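Local coordinates for protein aldehyde dehydrogenase (Listeria monocytogenes, PDB 3K9D) that probably oxidises aldehydes with NAD or NADP as the electron acceptor, at residues A[127-132]-A[139-144]. Residues are numbered along the deposited sequence; the frame is centred on the assembly and turned at random.
Sequences YKTLIS and IVFSPH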
loop_
_atom_site.group_PDB
_atom_site.type_symbol
_atom_site.label_atom_id
_atom_site.label_comp_id
_atom_site.label_asym_id
_atom_site.label_seq_id
_atom_site.Cartn_x
_atom_site.Cartn_y
_atom_site.Cartn_z
ATOM N N TYR A 127 -18.485 0.080 9.595
ATOM C CA TYR A 127 -17.192 -0.584 9.676
ATOM C C TYR A 127 -16.015 0.332 9.311
ATOM O O TYR A 127 -15.057 0.376 10.048
ATOM C CB TYR A 127 -17.212 -1.859 8.812
ATOM C CG TYR A 127 -15.910 -2.190 8.123
ATOM C CD1 TYR A 127 -14.854 -2.787 8.819
ATOM C CD2 TYR A 127 -15.735 -1.918 6.760
ATOM C CE1 TYR A 127 -13.634 -3.084 8.169
ATOM C CE2 TYR A 127 -14.526 -2.211 6.110
ATOM C CZ TYR A 127 -13.492 -2.796 6.816
ATOM O OH TYR A 127 -12.308 -3.082 6.161
ATOM N N LYS A 128 -16.118 1.055 8.195
ATOM C CA LYS A 128 -15.049 1.965 7.731
ATOM C C LYS A 128 -14.829 3.115 8.701
ATOM O O LYS A 128 -13.693 3.510 8.936
ATOM C CB LYS A 128 -15.349 2.534 6.339
ATOM C CG LYS A 128 -15.264 1.526 5.213
ATOM C CD LYS A 128 -15.230 2.210 3.840
ATOM C CE LYS A 128 -14.880 1.180 2.746
ATOM N NZ LYS A 128 -15.138 1.638 1.358
ATOM N N THR A 129 -15.927 3.632 9.255
ATOM C CA THR A 129 -15.890 4.717 10.218
ATOM C C THR A 129 -15.104 4.265 11.441
ATOM O O THR A 129 -14.131 4.911 11.825
ATOM C CB THR A 129 -17.299 5.160 10.621
ATOM O OG1 THR A 129 -17.974 5.702 9.488
ATOM C CG2 THR A 129 -17.242 6.240 11.714
ATOM N N LEU A 130 -15.509 3.128 12.004
ATOM C CA LEU A 130 -14.882 2.552 13.189
ATOM C C LEU A 130 -13.389 2.353 13.039
ATOM O O LEU A 130 -12.630 2.722 13.931
ATOM C CB LEU A 130 -15.510 1.198 13.511
ATOM C CG LEU A 130 -16.840 1.186 14.244
ATOM C CD1 LEU A 130 -17.475 -0.154 14.041
ATOM C CD2 LEU A 130 -16.652 1.483 15.704
ATOM N N ILE A 131 -12.970 1.772 11.916
ATOM C CA ILE A 131 -11.538 1.531 11.685
ATOM C C ILE A 131 -10.703 2.803 11.370
ATOM O O ILE A 131 -9.572 2.927 11.838
ATOM C CB ILE A 131 -11.281 0.349 10.683
ATOM C CG1 ILE A 131 -11.787 0.670 9.267
ATOM C CG2 ILE A 131 -11.936 -0.942 11.229
ATOM C CD1 ILE A 131 -11.285 -0.263 8.209
ATOM N N SER A 132 -11.277 3.742 10.613
ATOM C CA SER A 132 -10.620 5.025 10.325
ATOM C C SER A 132 -10.444 5.864 11.580
ATOM O O SER A 132 -9.334 6.306 11.883
ATOM C CB SER A 132 -11.388 5.836 9.279
ATOM O OG SER A 132 -11.529 5.098 8.076
ATOM N N ILE A 139 -12.987 10.723 7.947
ATOM C CA ILE A 139 -13.465 9.975 6.764
ATOM C C ILE A 139 -14.611 10.718 6.041
ATOM O O ILE A 139 -15.516 11.241 6.686
ATOM C CB ILE A 139 -13.793 8.467 7.114
ATOM C CG1 ILE A 139 -14.068 7.634 5.844
ATOM C CG2 ILE A 139 -14.922 8.342 8.208
ATOM C CD1 ILE A 139 -13.923 6.141 6.031
ATOM N N VAL A 140 -14.529 10.813 4.712
ATOM C CA VAL A 140 -15.594 11.422 3.898
ATOM C C VAL A 140 -16.098 10.380 2.906
ATOM O O VAL A 140 -15.321 9.851 2.113
ATOM C CB VAL A 140 -15.118 12.689 3.109
ATOM C CG1 VAL A 140 -16.304 13.376 2.448
ATOM C CG2 VAL A 140 -14.414 13.698 4.021
ATOM N N PHE A 141 -17.396 10.088 2.962
ATOM C CA PHE A 141 -17.991 9.035 2.149
ATOM C C PHE A 141 -18.531 9.476 0.807
ATOM O O PHE A 141 -19.128 10.544 0.672
ATOM C CB PHE A 141 -19.090 8.276 2.920
ATOM C CG PHE A 141 -18.567 7.489 4.097
ATOM C CD1 PHE A 141 -17.845 6.317 3.899
ATOM C CD2 PHE A 141 -18.771 7.930 5.388
ATOM C CE1 PHE A 141 -17.345 5.580 4.978
ATOM C CE2 PHE A 141 -18.273 7.212 6.472
ATOM C CZ PHE A 141 -17.558 6.030 6.260
ATOM N N SER A 142 -18.315 8.598 -0.171
ATOM C CA SER A 142 -18.964 8.650 -1.464
ATOM C C SER A 142 -20.049 7.566 -1.514
ATOM O O SER A 142 -19.738 6.373 -1.597
ATOM C CB SER A 142 -17.945 8.413 -2.583
ATOM O OG SER A 142 -18.574 8.512 -3.834
ATOM N N PRO A 143 -21.324 7.983 -1.444
ATOM C CA PRO A 143 -22.452 7.048 -1.485
ATOM C C PRO A 143 -22.820 6.608 -2.892
ATOM O O PRO A 143 -22.809 7.411 -3.826
ATOM C CB PRO A 143 -23.601 7.859 -0.853
ATOM C CG PRO A 143 -23.262 9.285 -1.160
ATOM C CD PRO A 143 -21.765 9.383 -1.275
ATOM N N HIS A 144 -23.126 5.326 -3.047
ATOM C CA HIS A 144 -23.729 4.852 -4.276
ATOM C C HIS A 144 -25.096 5.525 -4.321
ATOM O O HIS A 144 -25.780 5.567 -3.299
ATOM C CB HIS A 144 -23.837 3.324 -4.272
ATOM C CG HIS A 144 -24.210 2.740 -5.598
ATOM N ND1 HIS A 144 -25.441 2.948 -6.185
ATOM C CD2 HIS A 144 -23.516 1.949 -6.451
ATOM C CE1 HIS A 144 -25.484 2.325 -7.350
ATOM N NE2 HIS A 144 -24.332 1.705 -7.531
#
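Phe-141 meets the helix with the rim of its ring: Thr-129 OG1 lies 3.3 Å from Phe-141 CZ, close to the ring plane, and Lys-128 CB sits near the same plane, 3.9 Å from Phe-141 CE1. With CG anti to its carbonyl carbon (chi1 -66°), Phe-141 reaches across to the helix while Ile-139 CG1 lies over one ring face, offset toward the rim. The Thr-129 hydroxyl has a polar partner in its own helix, the carbonyl oxygen of Val-125. Lys-128 lends only aliphatic carbons here; its chain runs extended past the ring, and NZ goes on to hydrogen-bond Thr-198 OG1. In Ile-139, with CG1 anti to the backbone N (chi1 -171°) and the chain extended beyond it, CD1 lies 3.3 Å from Ser-132 OG and 3.9 Å from Lys-128 CB. Ser-132 OG hydrogen-bonds back to Lys-128 O at 2.8 Å, approaching from the opposite face of the carbonyl to Ser-132 N, so two donors grip one buried oxygen. The contact illustrates beta-alpha-beta packing: the 127-132 part of helix 121-134 runs nearly antiparallel to 139-143 of strand 138-143, which pairs in parallel with strands 102-116 and 172-174, while Val-155 and Ile-158 of helix 148-164 touch Phe-141 and Thr-129, respectively.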